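Local coordinates for protein sulfatase (Bacteroides fragilis CAG:558, PDB 6USS) that probably hydrolyses aryl sulfate esters with the help of a bound calcium ion, as an arylsulfatase of the gut microbiome, at residues T117-D122 and G432-G437; S177-H180 and V185-A188; A351-V356 and F463-D468; V362-V367 and L388-V393. The protein carries 1 engineered substitution. One frame throughout, in Å; residues are numbered along the deposited sequence.

Followed from the N terminus, the chain shows how short and long loops share one framework. Residues 117-122 open contact 1, whose partner 432-437 comes some 310 residues later. Within that span, contact 2 closes a short loop between 177-180 and strand 185-187. Segment 351-356 then opens contact 3, and contact 4, joining 362-367 to 388-393, is completed inside it. Contact 1 closes at 432-437, before contact 3 does at 463-468, so these two cross, and they meet where Gly437 O approaches Ala351 N at 3.1 Å. Contacts 2 and 4 both reach the large mixed sheet; contacts 1 and 3 bind its domain to the four-stranded antiparallel sheet.

Contact 1: residues T117-D122 and G432-G437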
loop_
_atom_site.group_PDB
_atom_site.type_symbol
_atom_site.label_atom_id
_atom_site.label_comp_id
_atom_site.label_asym_id
_atom_site.label_seq_id
_atom_site.Cartn_x
_atom_site.Cartn_y
_atom_site.Cartn_z
ATOM N N THR A 117 -14.567 -17.577 16.459
ATOM C CA THR A 117 -14.295 -18.931 15.971
ATOM C C THR A 117 -14.226 -19.978 17.092
ATOM O O THR A 117 -14.174 -21.182 16.799
ATOM C CB THR A 117 -12.976 -18.965 15.203
ATOM O OG1 THR A 117 -11.922 -18.622 16.106
ATOM C CG2 THR A 117 -12.989 -17.988 14.032
ATOM N N ASP A 118 -14.214 -19.542 18.353
ATOM C CA ASP A 118 -14.128 -20.439 19.498
ATOM C C ASP A 118 -15.144 -21.576 19.433
ATOM O O ASP A 118 -16.309 -21.373 19.078
ATOM C CB ASP A 118 -14.345 -19.638 20.781
ATOM C CG ASP A 118 -13.370 -18.485 20.909
ATOM O OD1 ASP A 118 -13.685 -17.360 20.447
ATOM O OD2 ASP A 118 -12.274 -18.705 21.462
ATOM N N ARG A 119 -14.689 -22.775 19.799
ATOM C CA ARG A 119 -15.588 -23.909 19.969
ATOM C C ARG A 119 -16.605 -23.613 21.074
ATOM O O ARG A 119 -16.268 -22.960 22.069
ATOM C CB ARG A 119 -14.784 -25.166 20.304
ATOM C CG ARG A 119 -15.626 -26.383 20.600
ATOM C CD ARG A 119 -14.830 -27.679 20.462
ATOM N NE ARG A 119 -13.504 -27.630 21.079
ATOM C CZ ARG A 119 -13.096 -28.422 22.073
ATOM N NH1 ARG A 119 -13.925 -29.327 22.594
ATOM N NH2 ARG A 119 -11.854 -28.303 22.559
ATOM N N PRO A 120 -17.866 -24.026 20.913
ATOM C CA PRO A 120 -18.849 -23.836 21.989
ATOM C C PRO A 120 -18.508 -24.635 23.245
ATOM O O PRO A 120 -17.932 -25.730 23.190
ATOM C CB PRO A 120 -20.156 -24.321 21.358
ATOM C CG PRO A 120 -19.957 -24.135 19.910
ATOM C CD PRO A 120 -18.509 -24.407 19.644
ATOM N N SER A 121 -18.869 -24.065 24.391
ATOM C CA SER A 121 -18.663 -24.693 25.687
ATOM C C SER A 121 -19.958 -24.630 26.475
ATOM O O SER A 121 -20.576 -23.567 26.567
ATOM C CB SER A 121 -17.546 -23.998 26.486
ATOM O OG SER A 121 -17.630 -24.315 27.878
ATOM N N ASP A 122 -20.367 -25.755 27.051
ATOM C CA ASP A 122 -21.469 -25.735 28.003
ATOM C C ASP A 122 -20.987 -25.496 29.437
ATOM O O ASP A 122 -21.780 -25.638 30.371
ATOM C CB ASP A 122 -22.301 -27.025 27.887
ATOM C CG ASP A 122 -21.488 -28.295 28.124
ATOM O OD1 ASP A 122 -20.427 -28.215 28.786
ATOM O OD2 ASP A 122 -21.916 -29.380 27.650
ATOM N N GLY A 432 -10.237 -25.616 18.990
ATOM C CA GLY A 432 -11.106 -26.630 18.425
ATOM C C GLY A 432 -10.875 -28.031 18.939
ATOM O O GLY A 432 -11.743 -28.888 18.748
ATOM N N ASN A 433 -9.728 -28.288 19.579
ATOM C CA ASN A 433 -9.340 -29.623 20.017
ATOM C C ASN A 433 -9.016 -29.640 21.509
ATOM O O ASN A 433 -8.682 -28.617 22.109
ATOM C CB ASN A 433 -8.117 -30.126 19.233
ATOM C CG ASN A 433 -8.374 -30.227 17.743
ATOM O OD1 ASN A 433 -7.438 -30.208 16.937
ATOM N ND2 ASN A 433 -9.643 -30.337 17.367
ATOM N N ASP A 434 -9.097 -30.822 22.103
ATOM C CA ASP A 434 -8.585 -31.057 23.445
ATOM C C ASP A 434 -7.214 -31.738 23.397
ATOM O O ASP A 434 -6.859 -32.423 22.430
ATOM C CB ASP A 434 -9.555 -31.918 24.255
ATOM C CG ASP A 434 -10.924 -31.323 24.344
ATOM O OD1 ASP A 434 -11.068 -30.153 24.788
ATOM O OD2 ASP A 434 -11.865 -32.044 23.968
ATOM N N GLY A 435 -6.451 -31.560 24.475
ATOM C CA GLY A 435 -5.163 -32.203 24.611
ATOM C C GLY A 435 -4.398 -31.620 25.782
ATOM O O GLY A 435 -4.863 -30.688 26.445
ATOM N N PRO A 436 -3.215 -32.154 26.069
ATOM C CA PRO A 436 -2.471 -31.677 27.247
ATOM C C PRO A 436 -2.117 -30.192 27.128
ATOM O O PRO A 436 -1.552 -29.737 26.124
ATOM C CB PRO A 436 -1.230 -32.580 27.266
ATOM C CG PRO A 436 -1.670 -33.849 26.542
ATOM C CD PRO A 436 -2.605 -33.352 25.456
ATOM N N GLY A 437 -2.476 -29.430 28.159
ATOM C CA GLY A 437 -2.213 -28.008 28.144
ATOM C C GLY A 437 -3.158 -27.188 27.297
ATOM O O GLY A 437 -3.050 -25.954 27.296
#
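Arg119 and Asp434 carry this contact between two irregular loops, and their side chains cross at about a right angle. The arginine leaves its backbone with CG anti to N (chi1 176°), runs on nearly extended, and then bends at chi3, which turns the guanidinium over the 432-434 backbone. A salt bridge closes the gap: Arg119 NH2 donates to Asp434 OD1 over 3.0 Å in an almost straight bond, the oxygen lying in the guanidinium plane. The match is one-sided. Seen from Asp434, the donor comes from well above the carboxylate, whose plane is turned 66° from that of the guanidinium. Of the guanidinium nitrogens, NH2 makes the salt bridge, while Arg119 NH1 stays 3.7 Å from both Asp434 OD1 and Asp434 OD2.

The main chain supplies the rest. Gly432 O sits over one guanidinium face, 3.2 Å from Arg119 NE at an angle too poor for a hydrogen bond. That N-H is instead used by the carbonyl O of Trp431, the residue before Gly432, and bonds at both NE and NH2 limit the rotation of the group. The neighbouring Asp118 OD2 accepts from Asn108, Asn429 and the backbone of His430, fixing the root of the arginine against the same loop.

All this lies at the surface, with the side chain of Asn433 about 13 Å from the bound calcium ion. It is a loop-to-loop salt bridge at the domain junction of the sulfatase fold, joining a loop of the large alpha/beta domain to the connection between strands 422-427 and 441-446 of the smaller antiparallel sheet.

Contact 2: residues S177-H180 and V185-A188; sequences SPYH and VNIA
Tyr179 and Asn186 meet chiefly through a CH-pi contact. Asn186 CB lies over one face of the phenol ring, 3.9 Å from its centroid and displaced toward the hydroxyl end, where it comes within 3.4 Å of Tyr179 CZ. The two side chains cross at about a right angle, with ring and amide planes 72° apart.

Van der Waals packing adds a second surface. The chi1 of Asn186 (176°) points CG away from the backbone N and carries the amide to Pro178, whose CG touches Asn186 ND2 at 3.4 Å.

Polar links are sparse and mostly lead elsewhere. Asn186 OD1 accepts from Gly189 N, which holds the amide beside the proline. A water at the ring edge joins Tyr179 OH, 3.0 Å away, to Asn186 N by a weak bond. In the turn itself, Ser177 OG accepts from His180 N (3.3 Å), an ST motif at the start of the helically turned residues 178-180.

At the subunit interface, Tyr179 stacks on Tyr179 of the second subunit, and His180 bonds to Glu184 of that subunit. The contact thus exemplifies a turn folded back on strand 185-187, which pairs in parallel with strand 159-164 of the mixed sheet, and presented to a dimer interface.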
loop_
_atom_site.group_PDB
_atom_site.type_symbol
_atom_site.label_atom_id
_atom_site.label_comp_id
_atom_site.label_asym_id
_atom_site.label_seq_id
_atom_site.Cartn_x
_atom_site.Cartn_y
_atom_site.Cartn_z
ATOM N N SER A 177 -5.725 -6.184 5.019
ATOM C CA SER A 177 -4.859 -5.758 3.940
ATOM C C SER A 177 -3.433 -5.562 4.421
ATOM O O SER A 177 -3.187 -4.658 5.240
ATOM C CB SER A 177 -5.366 -4.466 3.336
ATOM O OG SER A 177 -4.492 -4.053 2.308
ATOM N N PRO A 178 -2.463 -6.331 3.920
ATOM C CA PRO A 178 -1.060 -5.956 4.144
ATOM C C PRO A 178 -0.761 -4.496 3.783
ATOM O O PRO A 178 0.027 -3.838 4.485
ATOM C CB PRO A 178 -0.307 -6.940 3.249
ATOM C CG PRO A 178 -1.243 -8.142 3.114
ATOM C CD PRO A 178 -2.608 -7.553 3.104
ATOM N N TYR A 179 -1.366 -3.961 2.714
ATOM C CA TYR A 179 -1.162 -2.550 2.381
ATOM C C TYR A 179 -1.605 -1.639 3.520
ATOM O O TYR A 179 -0.903 -0.678 3.858
ATOM C CB TYR A 179 -1.935 -2.177 1.117
ATOM C CG TYR A 179 -1.589 -2.972 -0.107
ATOM C CD1 TYR A 179 -0.326 -2.855 -0.703
ATOM C CD2 TYR A 179 -2.526 -3.821 -0.686
ATOM C CE1 TYR A 179 -0.001 -3.573 -1.838
ATOM C CE2 TYR A 179 -2.213 -4.563 -1.824
ATOM C CZ TYR A 179 -0.947 -4.429 -2.397
ATOM O OH TYR A 179 -0.620 -5.146 -3.529
ATOM N N HIS A 180 -2.785 -1.903 4.105
ATOM C CA HIS A 180 -3.232 -1.099 5.242
ATOM C C HIS A 180 -2.222 -1.122 6.380
ATOM O O HIS A 180 -2.060 -0.118 7.086
ATOM C CB HIS A 180 -4.579 -1.588 5.777
ATOM C CG HIS A 180 -4.965 -0.943 7.071
ATOM N ND1 HIS A 180 -5.516 0.321 7.135
ATOM C CD2 HIS A 180 -4.839 -1.364 8.351
ATOM C CE1 HIS A 180 -5.724 0.642 8.401
ATOM N NE2 HIS A 180 -5.326 -0.364 9.158
ATOM N N VAL A 185 4.242 -3.707 -0.951
ATOM C CA VAL A 185 4.082 -4.823 -1.877
ATOM C C VAL A 185 3.409 -5.976 -1.134
ATOM O O VAL A 185 3.843 -6.349 -0.036
ATOM C CB VAL A 185 5.437 -5.274 -2.465
ATOM C CG1 VAL A 185 5.275 -6.554 -3.292
ATOM C CG2 VAL A 185 6.065 -4.148 -3.295
ATOM N N ASN A 186 2.355 -6.541 -1.733
ATOM C CA ASN A 186 1.609 -7.657 -1.149
ATOM C C ASN A 186 1.568 -8.817 -2.135
ATOM O O ASN A 186 1.044 -8.669 -3.244
ATOM C CB ASN A 186 0.177 -7.246 -0.768
ATOM C CG ASN A 186 -0.653 -8.423 -0.240
ATOM O OD1 ASN A 186 -0.107 -9.472 0.108
ATOM N ND2 ASN A 186 -1.971 -8.241 -0.160
ATOM N N ILE A 187 2.093 -9.970 -1.724
ATOM C CA ILE A 187 1.932 -11.221 -2.454
ATOM C C ILE A 187 1.121 -12.166 -1.570
ATOM O O ILE A 187 1.601 -12.613 -0.513
ATOM C CB ILE A 187 3.279 -11.851 -2.838
ATOM C CG1 ILE A 187 4.073 -10.930 -3.774
ATOM C CG2 ILE A 187 3.068 -13.220 -3.471
ATOM C CD1 ILE A 187 5.587 -11.244 -3.802
ATOM N N ALA A 188 -0.112 -12.457 -1.994
ATOM C CA ALA A 188 -0.966 -13.522 -1.455
ATOM C C ALA A 188 -1.478 -13.253 -0.037
ATOM O O ALA A 188 -2.017 -14.172 0.608
ATOM C CB ALA A 188 -0.247 -14.877 -1.490
HETATM O O HOH W 1 1.989 -5.388 -4.898
#

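Contact 3: residues A351-V356 and F463-D468; sequences AYEGGV and FNIPQD
Tyr352 and Phe463 touch at a single pair of ring carbons, Tyr352 CE1 and Phe463 CE2, 3.9 Å apart. The rings are nearly perpendicular (89°) with centroids 5.8 Å apart, yet their mutual placement is oblique. Around them the packing is dense: Tyr352 also lies against Ile452 and Tyr454 of the neighbouring strand, and its hydroxyl bonds to Glu461.

The second half is equally buried but mixes apolar and charged groups. The chain of Glu353 bends at chi2 (-75°), laying its methylene and carboxylate along Ile465: Glu353 CG is 3.9 Å from Ile465 CD1, while Glu353 OE1 is 3.7 Å from Ile465 CG2. The carboxylate is well satisfied despite the apolar Ile465, since OE1 binds Arg357 and Tyr83 and OE2 pairs with Lys450; two cations so close would probably keep it ionised.

Beyond Ile465 the character changes: the following turn, at Pro466 and Gln467, is exposed, and is held by bonds such as Asp468 N to Ile465 O (3.1 Å).

In this two-domain sulfatase fold, the start of the weakly bonded helix 353-356 and the residue before it meet the end of outermost strand 460-464 of the C-terminal antiparallel sheet and the residue after it.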
loop_
_atom_site.group_PDB
_atom_site.type_symbol
_atom_site.label_atom_id
_atom_site.label_comp_id
_atom_site.label_asym_id
_atom_site.label_seq_id
_atom_site.Cartn_x
_atom_site.Cartn_y
_atom_site.Cartn_z
ATOM N N ALA A 351 -0.552 -24.580 26.139
ATOM C CA ALA A 351 0.357 -23.708 26.861
ATOM C C ALA A 351 1.653 -24.416 27.233
ATOM O O ALA A 351 2.595 -23.752 27.687
ATOM C CB ALA A 351 -0.333 -23.152 28.107
ATOM N N TYR A 352 1.720 -25.737 27.041
ATOM C CA TYR A 352 2.957 -26.482 27.216
ATOM C C TYR A 352 4.002 -26.020 26.197
ATOM O O TYR A 352 3.691 -25.340 25.213
ATOM C CB TYR A 352 2.691 -27.984 27.069
ATOM C CG TYR A 352 1.949 -28.588 28.243
ATOM C CD1 TYR A 352 1.841 -27.889 29.438
ATOM C CD2 TYR A 352 1.337 -29.841 28.155
ATOM C CE1 TYR A 352 1.155 -28.414 30.524
ATOM C CE2 TYR A 352 0.652 -30.380 29.241
ATOM C CZ TYR A 352 0.569 -29.655 30.426
ATOM O OH TYR A 352 -0.099 -30.152 31.523
ATOM N N GLU A 353 5.267 -26.411 26.430
ATOM C CA GLU A 353 6.357 -25.960 25.557
ATOM C C GLU A 353 6.146 -26.385 24.108
ATOM O O GLU A 353 6.618 -25.709 23.185
ATOM C CB GLU A 353 7.697 -26.493 26.057
ATOM C CG GLU A 353 8.072 -26.004 27.446
ATOM C CD GLU A 353 8.546 -24.549 27.451
ATOM O OE1 GLU A 353 9.722 -24.292 27.082
ATOM O OE2 GLU A 353 7.735 -23.672 27.824
ATOM N N GLY A 354 5.456 -27.505 23.890
ATOM C CA GLY A 354 5.201 -27.954 22.536
ATOM C C GLY A 354 4.355 -26.977 21.745
ATOM O O GLY A 354 4.428 -26.951 20.513
ATOM N N GLY A 355 3.547 -26.161 22.434
ATOM C CA GLY A 355 2.726 -25.167 21.772
ATOM C C GLY A 355 3.396 -23.823 21.546
ATOM O O GLY A 355 2.932 -23.042 20.709
ATOM N N VAL A 356 4.474 -23.524 22.273
ATOM C CA VAL A 356 5.008 -22.163 22.295
ATOM C C VAL A 356 6.510 -22.074 22.041
ATOM O O VAL A 356 6.999 -20.988 21.674
ATOM C CB VAL A 356 4.651 -21.458 23.626
ATOM C CG1 VAL A 356 3.150 -21.265 23.734
ATOM C CG2 VAL A 356 5.200 -22.237 24.822
ATOM N N PHE A 463 6.106 -25.978 36.634
ATOM C CA PHE A 463 7.171 -26.795 36.069
ATOM C C PHE A 463 8.492 -26.052 36.139
ATOM O O PHE A 463 8.550 -24.835 35.929
ATOM C CB PHE A 463 6.893 -27.189 34.610
ATOM C CG PHE A 463 5.613 -27.976 34.413
ATOM C CD1 PHE A 463 5.564 -29.334 34.690
ATOM C CD2 PHE A 463 4.467 -27.355 33.934
ATOM C CE1 PHE A 463 4.389 -30.055 34.505
ATOM C CE2 PHE A 463 3.291 -28.067 33.739
ATOM C CZ PHE A 463 3.249 -29.415 34.027
ATOM N N ASN A 464 9.545 -26.799 36.432
ATOM C CA ASN A 464 10.915 -26.329 36.281
ATOM C C ASN A 464 11.351 -26.692 34.872
ATOM O O ASN A 464 11.767 -27.822 34.617
ATOM C CB ASN A 464 11.835 -26.967 37.315
ATOM C CG ASN A 464 13.125 -26.200 37.480
ATOM O OD1 ASN A 464 13.957 -26.150 36.571
ATOM N ND2 ASN A 464 13.294 -25.580 38.637
ATOM N N ILE A 465 11.261 -25.724 33.954
ATOM C CA ILE A 465 11.509 -26.013 32.540
ATOM C C ILE A 465 12.919 -26.546 32.292
ATOM O O ILE A 465 13.052 -27.580 31.623
ATOM C CB ILE A 465 11.162 -24.785 31.681
ATOM C CG1 ILE A 465 9.659 -24.446 31.813
ATOM C CG2 ILE A 465 11.567 -25.004 30.225
ATOM C CD1 ILE A 465 8.708 -25.507 31.299
ATOM N N PRO A 466 13.992 -25.929 32.807
ATOM C CA PRO A 466 15.330 -26.486 32.521
ATOM C C PRO A 466 15.552 -27.876 33.110
ATOM O O PRO A 466 16.398 -28.626 32.611
ATOM C CB PRO A 466 16.283 -25.451 33.140
ATOM C CG PRO A 466 15.470 -24.194 33.239
ATOM C CD PRO A 466 14.087 -24.663 33.556
ATOM N N GLN A 467 14.816 -28.250 34.155
ATOM C CA GLN A 467 14.897 -29.598 34.702
ATOM C C GLN A 467 13.871 -30.558 34.122
ATOM O O GLN A 467 14.032 -31.775 34.271
ATOM C CB GLN A 467 14.698 -29.582 36.218
ATOM C CG GLN A 467 15.901 -29.122 36.998
ATOM C CD GLN A 467 15.555 -28.910 38.462
ATOM O OE1 GLN A 467 14.729 -29.649 39.028
ATOM N NE2 GLN A 467 16.157 -27.888 39.079
ATOM N N ASP A 468 12.816 -30.058 33.487
ATOM C CA ASP A 468 11.700 -30.900 33.074
ATOM C C ASP A 468 11.167 -30.391 31.733
ATOM O O ASP A 468 10.077 -29.832 31.630
ATOM C CB ASP A 468 10.611 -30.910 34.147
ATOM C CG ASP A 468 9.427 -31.754 33.774
ATOM O OD1 ASP A 468 9.553 -32.635 32.891
ATOM O OD2 ASP A 468 8.352 -31.522 34.368
#

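Contact 4: residues V362-V367 and L388-V393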
loop_
_atom_site.group_PDB
_atom_site.type_symbol
_atom_site.label_atom_id
_atom_site.label_comp_id
_atom_site.label_asym_id
_atom_site.label_seq_id
_atom_site.Cartn_x
_atom_site.Cartn_y
_atom_site.Cartn_z
ATOM N N VAL A 362 19.138 -16.291 13.678
ATOM C CA VAL A 362 19.434 -14.962 13.169
ATOM C C VAL A 362 20.822 -14.970 12.553
ATOM O O VAL A 362 21.804 -15.340 13.214
ATOM C CB VAL A 362 19.326 -13.883 14.256
ATOM C CG1 VAL A 362 19.914 -12.575 13.751
ATOM C CG2 VAL A 362 17.873 -13.707 14.692
ATOM N N ARG A 363 20.896 -14.587 11.284
ATOM C CA ARG A 363 22.149 -14.264 10.629
ATOM C C ARG A 363 22.203 -12.755 10.526
ATOM O O ARG A 363 21.194 -12.112 10.232
ATOM C CB ARG A 363 22.257 -14.903 9.240
ATOM C CG ARG A 363 23.628 -14.716 8.566
ATOM C CD ARG A 363 23.760 -15.526 7.270
ATOM N NE ARG A 363 23.025 -14.944 6.148
ATOM C CZ ARG A 363 22.793 -15.566 4.989
ATOM N NH1 ARG A 363 23.242 -16.800 4.785
ATOM N NH2 ARG A 363 22.114 -14.949 4.023
ATOM N N TRP A 364 23.363 -12.197 10.814
ATOM C CA TRP A 364 23.608 -10.761 10.802
ATOM C C TRP A 364 25.114 -10.601 10.621
ATOM O O TRP A 364 25.850 -10.441 11.608
ATOM C CB TRP A 364 23.103 -10.129 12.101
ATOM C CG TRP A 364 23.123 -8.626 12.138
ATOM C CD1 TRP A 364 23.598 -7.784 11.177
ATOM C CD2 TRP A 364 22.640 -7.793 13.199
ATOM N NE1 TRP A 364 23.436 -6.472 11.571
ATOM C CE2 TRP A 364 22.852 -6.452 12.810
ATOM C CE3 TRP A 364 22.038 -8.048 14.435
ATOM C CZ2 TRP A 364 22.497 -5.375 13.617
ATOM C CZ3 TRP A 364 21.674 -6.975 15.232
ATOM C CH2 TRP A 364 21.906 -5.652 14.818
ATOM N N PRO A 365 25.608 -10.696 9.386
ATOM C CA PRO A 365 27.063 -10.772 9.167
ATOM C C PRO A 365 27.786 -9.533 9.683
ATOM O O PRO A 365 27.359 -8.398 9.455
ATOM C CB PRO A 365 27.183 -10.910 7.643
ATOM C CG PRO A 365 25.821 -11.384 7.180
ATOM C CD PRO A 365 24.840 -10.779 8.129
ATOM N N GLY A 366 28.884 -9.764 10.402
ATOM C CA GLY A 366 29.645 -8.703 11.021
ATOM C C GLY A 366 29.223 -8.332 12.432
ATOM O O GLY A 366 29.990 -7.662 13.144
ATOM N N VAL A 367 28.029 -8.736 12.852
ATOM C CA VAL A 367 27.483 -8.392 14.156
ATOM C C VAL A 367 27.295 -9.636 15.011
ATOM O O VAL A 367 27.711 -9.680 16.170
ATOM C CB VAL A 367 26.150 -7.626 13.999
ATOM C CG1 VAL A 367 25.514 -7.335 15.369
ATOM C CG2 VAL A 367 26.364 -6.347 13.168
ATOM N N LEU A 388 13.029 -2.844 14.524
ATOM C CA LEU A 388 13.200 -1.401 14.394
ATOM C C LEU A 388 14.618 -0.970 14.762
ATOM O O LEU A 388 15.174 -0.053 14.135
ATOM C CB LEU A 388 12.166 -0.686 15.260
ATOM C CG LEU A 388 10.731 -0.965 14.789
ATOM C CD1 LEU A 388 9.721 -0.315 15.706
ATOM C CD2 LEU A 388 10.523 -0.534 13.336
ATOM N N GLU A 389 15.209 -1.608 15.781
ATOM C CA GLU A 389 16.577 -1.288 16.178
ATOM C C GLU A 389 17.578 -1.782 15.142
ATOM O O GLU A 389 18.578 -1.110 14.863
ATOM C CB GLU A 389 16.882 -1.893 17.549
ATOM C CG GLU A 389 18.336 -1.752 17.998
ATOM C CD GLU A 389 18.532 -2.091 19.481
ATOM O OE1 GLU A 389 17.525 -2.412 20.171
ATOM O OE2 GLU A 389 19.690 -2.017 19.962
ATOM N N MET A 390 17.327 -2.958 14.562
ATOM C CA MET A 390 18.184 -3.431 13.487
ATOM C C MET A 390 18.168 -2.451 12.334
ATOM O O MET A 390 19.189 -2.245 11.661
ATOM C CB MET A 390 17.728 -4.810 13.010
ATOM C CG MET A 390 18.103 -5.960 13.896
ATOM S SD MET A 390 17.040 -7.352 13.481
ATOM C CE MET A 390 17.797 -8.705 14.351
ATOM N N ALA A 391 17.006 -1.850 12.080
ATOM C CA ALA A 391 16.838 -0.887 11.000
ATOM C C ALA A 391 17.316 0.510 11.379
ATOM O O ALA A 391 17.203 1.438 10.567
ATOM C CB ALA A 391 15.374 -0.853 10.566
ATOM N N GLN A 392 17.867 0.668 12.584
ATOM C CA GLN A 392 18.404 1.943 13.048
ATOM C C GLN A 392 17.326 3.016 13.060
ATOM O O GLN A 392 17.588 4.185 12.776
ATOM C CB GLN A 392 19.606 2.377 12.204
ATOM C CG GLN A 392 20.680 1.320 12.092
ATOM C CD GLN A 392 21.767 1.733 11.125
ATOM O OE1 GLN A 392 21.921 2.919 10.813
ATOM N NE2 GLN A 392 22.514 0.759 10.624
ATOM N N VAL A 393 16.097 2.601 13.341
ATOM C CA VAL A 393 15.026 3.536 13.653
ATOM C C VAL A 393 15.228 3.972 15.101
ATOM O O VAL A 393 14.612 3.420 16.023
ATOM C CB VAL A 393 13.643 2.900 13.417
ATOM C CG1 VAL A 393 12.525 3.937 13.567
ATOM C CG2 VAL A 393 13.601 2.282 12.026
#
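Two first torsions set up the meeting of Trp364 and Met390. In the tryptophan, CG stands anti to the backbone N (chi1 -172°), swinging the indole toward helix 383-390. In the methionine, CG is anti to the carbonyl carbon (chi1 -77°) and the chain runs extended beyond it, so that its thioether runs across above the indole face.

What touches is therefore a methylene. Met390 CG lies over the face of the six-membered ring, 4.2 Å from the centroid, and is equally near to Trp364 CH2 and Trp364 CZ3 at 3.9 Å, a CH-pi contact. The sulfur follows above the same face but farther off: Met390 SD is 5.3 Å from that centroid, a distant Met-aromatic contact. The methyl group goes past the ring toward the strand, where Met390 CE reaches Val362 CG1 at 4.5 Å. On the opposite face of the indole sits Val367 CG1, so the indole has a side chain on each face.

Ile316 of strand 315-321 touches both Trp364 and Met390, and Leu411 of helix 408-412 touches Met390 and Val362. Just past Met390 the helix ends in a Schellman motif, with Gln392 at positive phi and Val393 N bonded to Leu388 O at 2.9 Å.

No hydrogen bond spans the two segments. Helix end and strand end are thus probably held here mainly by dispersion, with at most a small contribution from the sulfur.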